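Local coordinates for tyrosine-protein phosphatase YwqE (Bacillus subtilis, PDB 3QY7) that removes phosphate from phosphotyrosine-containing proteins, among them YwqD, YwqF and Ssb, as a manganese-dependent tyrosine phosphatase of the PHP-like TIM-barrel type, at residues A185-S193 / L224-L232. Sequence-based numbering, arbitrary orientation.
Sequences ANLIHFVAS and LTENAELLL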
ATOM      1  N   ALA A 185     -13.973 -11.477   3.638  1.00 19.02           N
ATOM      2  CA  ALA A 185     -14.429 -11.779   2.278  1.00 19.15           C
ATOM      3  C   ALA A 185     -13.290 -12.112   1.308  1.00 19.08           C
ATOM      4  O   ALA A 185     -13.519 -12.272   0.099  1.00 19.43           O
ATOM      5  CB  ALA A 185     -15.242 -10.615   1.748  1.00 18.88           C
ATOM      6  N   ASN A 186     -12.066 -12.210   1.838  1.00 17.95           N
ATOM      7  CA  ASN A 186     -10.872 -12.534   1.029  1.00 17.77           C
ATOM      8  C   ASN A 186     -10.545 -11.486  -0.034  1.00 16.74           C
ATOM      9  O   ASN A 186      -9.964 -11.806  -1.075  1.00 15.79           O
ATOM     10  CB  ASN A 186     -10.985 -13.934   0.395  1.00 17.88           C
ATOM     11  CG  ASN A 186     -11.021 -15.043   1.423  1.00 19.69           C
ATOM     12  OD1 ASN A 186     -11.775 -16.020   1.284  1.00 23.05           O
ATOM     13  ND2 ASN A 186     -10.209 -14.911   2.463  1.00 19.19           N
ATOM     14  N   LEU A 187     -10.918 -10.239   0.224  1.00 15.75           N
ATOM     15  CA  LEU A 187     -10.731  -9.163  -0.743  1.00 15.55           C
ATOM     16  C   LEU A 187      -9.461  -8.358  -0.524  1.00 14.54           C
ATOM     17  O   LEU A 187      -9.137  -7.478  -1.321  1.00 15.27           O
ATOM     18  CB  LEU A 187     -11.942  -8.225  -0.735  1.00 16.60           C
ATOM     19  CG  LEU A 187     -13.284  -8.844  -1.121  1.00 17.74           C
ATOM     20  CD1 LEU A 187     -14.297  -7.719  -1.180  1.00 19.24           C
ATOM     21  CD2 LEU A 187     -13.228  -9.595  -2.462  1.00 19.68           C
ATOM     22  N   ILE A 188      -8.764  -8.669   0.567  1.00 13.39           N
ATOM     23  CA  ILE A 188      -7.538  -7.986   0.968  1.00 12.59           C
ATOM     24  C   ILE A 188      -6.371  -8.966   0.852  1.00 12.02           C
ATOM     25  O   ILE A 188      -6.486 -10.116   1.265  1.00 13.31           O
ATOM     26  CB  ILE A 188      -7.648  -7.528   2.450  1.00 12.08           C
ATOM     27  CG1 ILE A 188      -8.843  -6.580   2.650  1.00 12.11           C
ATOM     28  CG2 ILE A 188      -6.332  -6.917   2.972  1.00 11.60           C
ATOM     29  CD1 ILE A 188      -8.877  -5.291   1.795  1.00 11.39           C
ATOM     30  N   HIS A 189      -5.246  -8.482   0.319  1.00 11.77           N
ATOM     31  CA  HIS A 189      -4.077  -9.334   0.080  1.00 11.33           C
ATOM     32  C   HIS A 189      -2.821  -8.889   0.810  1.00 11.33           C
ATOM     33  O   HIS A 189      -1.896  -9.679   0.937  1.00 11.61           O
ATOM     34  CB  HIS A 189      -3.849  -9.475  -1.419  1.00 11.57           C
ATOM     35  CG  HIS A 189      -5.091  -9.902  -2.133  1.00 12.71           C
ATOM     36  ND1 HIS A 189      -6.006  -8.993  -2.619  1.00 12.12           N
ATOM     37  CD2 HIS A 189      -5.623 -11.127  -2.346  1.00 14.34           C
ATOM     38  CE1 HIS A 189      -7.030  -9.645  -3.143  1.00 12.17           C
ATOM     39  NE2 HIS A 189      -6.826 -10.941  -2.988  1.00 13.35           N
ATOM     40  N   PHE A 190      -2.811  -7.649   1.295  1.00 11.51           N
ATOM     41  CA  PHE A 190      -1.664  -7.059   2.003  1.00 10.62           C
ATOM     42  C   PHE A 190      -2.166  -6.177   3.147  1.00 11.13           C
ATOM     43  O   PHE A 190      -3.267  -5.612   3.069  1.00 11.74           O
ATOM     44  CB  PHE A 190      -0.842  -6.131   1.087  1.00 10.83           C
ATOM     45  CG  PHE A 190      -0.434  -6.734  -0.221  1.00 10.66           C
ATOM     46  CD1 PHE A 190       0.713  -7.526  -0.315  1.00 11.67           C
ATOM     47  CD2 PHE A 190      -1.159  -6.454  -1.378  1.00 10.72           C
ATOM     48  CE1 PHE A 190       1.110  -8.062  -1.536  1.00  9.98           C
ATOM     49  CE2 PHE A 190      -0.759  -6.986  -2.618  1.00 10.83           C
ATOM     50  CZ  PHE A 190       0.371  -7.782  -2.700  1.00 11.42           C
ATOM     51  N   VAL A 191      -1.351  -6.037   4.190  1.00 10.47           N
ATOM     52  CA  VAL A 191      -1.575  -5.027   5.211  1.00 11.21           C
ATOM     53  C   VAL A 191      -0.335  -4.134   5.211  1.00 10.75           C
ATOM     54  O   VAL A 191       0.803  -4.636   5.160  1.00 11.08           O
ATOM     55  CB  VAL A 191      -1.766  -5.656   6.612  1.00 11.49           C
ATOM     56  CG1 VAL A 191      -2.207  -4.592   7.604  1.00 11.92           C
ATOM     57  CG2 VAL A 191      -2.758  -6.825   6.568  1.00 13.67           C
ATOM     58  N   ALA A 192      -0.537  -2.824   5.208  1.00 10.82           N
ATOM     59  CA  ALA A 192       0.587  -1.904   5.156  1.00 10.69           C
ATOM     60  C   ALA A 192       0.286  -0.632   5.930  1.00 10.57           C
ATOM     61  O   ALA A 192      -0.880  -0.296   6.165  1.00 11.02           O
ATOM     62  CB  ALA A 192       0.975  -1.579   3.680  1.00 11.06           C
ATOM     63  N   SER A 193       1.345   0.079   6.301  1.00 10.65           N
ATOM     64  CA  SER A 193       1.218   1.240   7.186  1.00 11.19           C
ATOM     65  C   SER A 193       0.555   2.454   6.581  1.00 11.12           C
ATOM     66  O   SER A 193      -0.232   3.124   7.260  1.00 10.91           O
ATOM     67  CB  SER A 193       2.590   1.674   7.727  1.00 11.44           C
ATOM     68  OG  SER A 193       3.379   2.282   6.701  1.00 11.25           O
ATOM     69  N   LEU A 224      -1.149 -12.890   4.778  1.00 12.37           N
ATOM     70  CA  LEU A 224      -1.024 -11.515   4.343  1.00 12.44           C
ATOM     71  C   LEU A 224       0.412 -10.985   4.430  1.00 12.15           C
ATOM     72  O   LEU A 224       0.816 -10.246   3.636  1.00 11.88           O
ATOM     73  CB  LEU A 224      -1.955 -10.582   5.106  1.00 11.66           C
ATOM     74  CG  LEU A 224      -3.435 -10.922   5.028  1.00 12.85           C
ATOM     75  CD1 LEU A 224      -4.348 -10.057   5.870  1.00 13.62           C
ATOM     76  CD2 LEU A 224      -3.867 -10.791   3.652  1.00 15.04           C
ATOM     77  N   THR A 225       1.091 -11.309   5.509  1.00 12.36           N
ATOM     78  CA  THR A 225       2.451 -10.897   5.683  1.00 12.70           C
ATOM     79  C   THR A 225       3.372 -11.518   4.637  1.00 12.35           C
ATOM     80  O   THR A 225       4.216 -10.872   4.132  1.00 12.05           O
ATOM     81  CB  THR A 225       2.947 -11.257   7.115  1.00 14.96           C
ATOM     82  OG1 THR A 225       2.114 -10.663   8.080  1.00 16.86           O
ATOM     83  CG2 THR A 225       4.376 -10.881   7.322  1.00  9.75           C
ATOM     84  N   GLU A 226       3.255 -12.819   4.396  1.00 11.72           N
ATOM     85  CA  GLU A 226       4.100 -13.463   3.389  1.00 12.10           C
ATOM     86  C   GLU A 226       3.798 -12.925   1.987  1.00 11.67           C
ATOM     87  O   GLU A 226       4.651 -12.977   1.115  1.00 12.20           O
ATOM     88  CB  GLU A 226       4.013 -14.998   3.438  1.00 12.76           C
ATOM     89  CG  GLU A 226       2.729 -15.597   2.877  1.00 16.24           C
ATOM     90  CD  GLU A 226       2.761 -17.126   2.831  1.00 18.78           C
ATOM     91  OE1 GLU A 226       1.693 -17.753   3.047  1.00 19.40           O
ATOM     92  OE2 GLU A 226       3.850 -17.700   2.580  1.00 21.55           O
ATOM     93  N   ASN A 227       2.590 -12.409   1.765  1.00 11.57           N
ATOM     94  CA  ASN A 227       2.288 -11.825   0.464  1.00 11.29           C
ATOM     95  C   ASN A 227       3.200 -10.651   0.143  1.00 11.22           C
ATOM     96  O   ASN A 227       3.558 -10.472  -0.996  1.00 11.24           O
ATOM     97  CB  ASN A 227       0.825 -11.400   0.326  1.00 10.84           C
ATOM     98  CG  ASN A 227      -0.059 -12.520  -0.180  1.00 12.37           C
ATOM     99  OD1 ASN A 227       0.426 -13.545  -0.660  1.00 13.58           O
ATOM    100  ND2 ASN A 227      -1.373 -12.325  -0.076  1.00 12.32           N
ATOM    101  N   ALA A 228       3.586  -9.877   1.157  1.00 11.83           N
ATOM    102  CA  ALA A 228       4.563  -8.797   0.944  1.00 11.67           C
ATOM    103  C   ALA A 228       5.942  -9.342   0.544  1.00 12.09           C
ATOM    104  O   ALA A 228       6.617  -8.749  -0.292  1.00 12.23           O
ATOM    105  CB  ALA A 228       4.661  -7.883   2.173  1.00 11.85           C
ATOM    106  N   GLU A 229       6.331 -10.483   1.120  1.00 13.15           N
ATOM    107  CA  GLU A 229       7.588 -11.154   0.751  1.00 13.36           C
ATOM    108  C   GLU A 229       7.505 -11.672  -0.682  1.00 12.88           C
ATOM    109  O   GLU A 229       8.463 -11.551  -1.463  1.00 14.21           O
ATOM    110  CB  GLU A 229       7.921 -12.317   1.709  1.00 13.44           C
ATOM    111  CG  GLU A 229       8.172 -11.943   3.158  1.00 15.85           C
ATOM    112  CD  GLU A 229       9.612 -11.494   3.470  1.00 17.05           C
ATOM    113  OE1 GLU A 229       9.859 -11.141   4.642  1.00 20.37           O
ATOM    114  OE2 GLU A 229      10.482 -11.478   2.576  1.00 20.81           O
ATOM    115  N   LEU A 230       6.356 -12.248  -1.046  1.00 11.80           N
ATOM    116  CA  LEU A 230       6.163 -12.700  -2.421  1.00 11.80           C
ATOM    117  C   LEU A 230       6.224 -11.541  -3.397  1.00 12.67           C
ATOM    118  O   LEU A 230       6.865 -11.636  -4.445  1.00 12.50           O
ATOM    119  CB  LEU A 230       4.838 -13.474  -2.592  1.00 11.62           C
ATOM    120  CG  LEU A 230       4.741 -14.793  -1.829  1.00 13.33           C
ATOM    121  CD1 LEU A 230       3.296 -15.233  -1.794  1.00 12.04           C
ATOM    122  CD2 LEU A 230       5.643 -15.876  -2.448  1.00 12.45           C
ATOM    123  N   LEU A 231       5.562 -10.439  -3.051  1.00 11.35           N
ATOM    124  CA  LEU A 231       5.610  -9.230  -3.863  1.00 12.22           C
ATOM    125  C   LEU A 231       7.051  -8.751  -4.030  1.00 12.94           C
ATOM    126  O   LEU A 231       7.477  -8.460  -5.127  1.00 12.00           O
ATOM    127  CB  LEU A 231       4.738  -8.130  -3.238  1.00 12.53           C
ATOM    128  CG  LEU A 231       4.780  -6.759  -3.895  1.00 11.88           C
ATOM    129  CD1 LEU A 231       3.470  -5.994  -3.674  1.00 11.71           C
ATOM    130  CD2 LEU A 231       5.972  -5.918  -3.443  1.00 13.11           C
ATOM    131  N   LEU A 232       7.798  -8.664  -2.953  1.00 14.29           N
ATOM    132  CA  LEU A 232       9.150  -8.172  -3.033  1.00 15.82           C
ATOM    133  C   LEU A 232       9.987  -8.928  -4.032  1.00 16.98           C
ATOM    134  O   LEU A 232      10.767  -8.303  -4.739  1.00 17.05           O
ATOM    135  CB  LEU A 232       9.818  -8.167  -1.660  1.00 16.45           C
ATOM    136  CG  LEU A 232      11.091  -7.322  -1.600  1.00 18.99           C
ATOM    137  CD1 LEU A 232      10.694  -5.890  -1.674  1.00 21.11           C
ATOM    138  CD2 LEU A 232      11.777  -7.518  -0.334  1.00 20.72           C
TER
HETATM  139  O   HOH W   1       1.125  -7.536   3.838  1.00 14.11           O
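In this PHP-type TIM barrel, Phe190 and Val191 of the short strand 190-192, beside strand 159-163, meet Leu224, Asn227 and Leu231 of the last helix, 219-232; the axes of 190-192 and 224-232 cross at 90°, 7.0 Å apart at their closest. Asn227 ND2 donates to the backbone O of His189 over 2.9 Å with an N-H...O angle of 164°, reaching an oxygen lone pair in the carbonyl plane, while the acceptor lies almost in the amide plane. Asn227 OD1 accepts from Phe238 N, which holds the amide at both ends. The Phe190 ring turns its edge to the helix backbone, CE1 lying 3.5 Å from Asn227 O. One turn further on, Leu231 CD1 packs obliquely against the ring, 3.7 Å from Phe190 CZ. In Leu224, CG anti to the carbonyl carbon (chi1 -58°) points the fork at the other segment: CD1 packs on Val191 CG2 at 3.7 Å, and CD2 lies 3.5 Å from His189 O. One water accepts from Val191 N and donates to Leu224 O at 2.7 Å, bridging strand and helix. Thus His189 O, just before the strand, Val191 N and Leu224 O find partners within an otherwise largely apolar, buried contact.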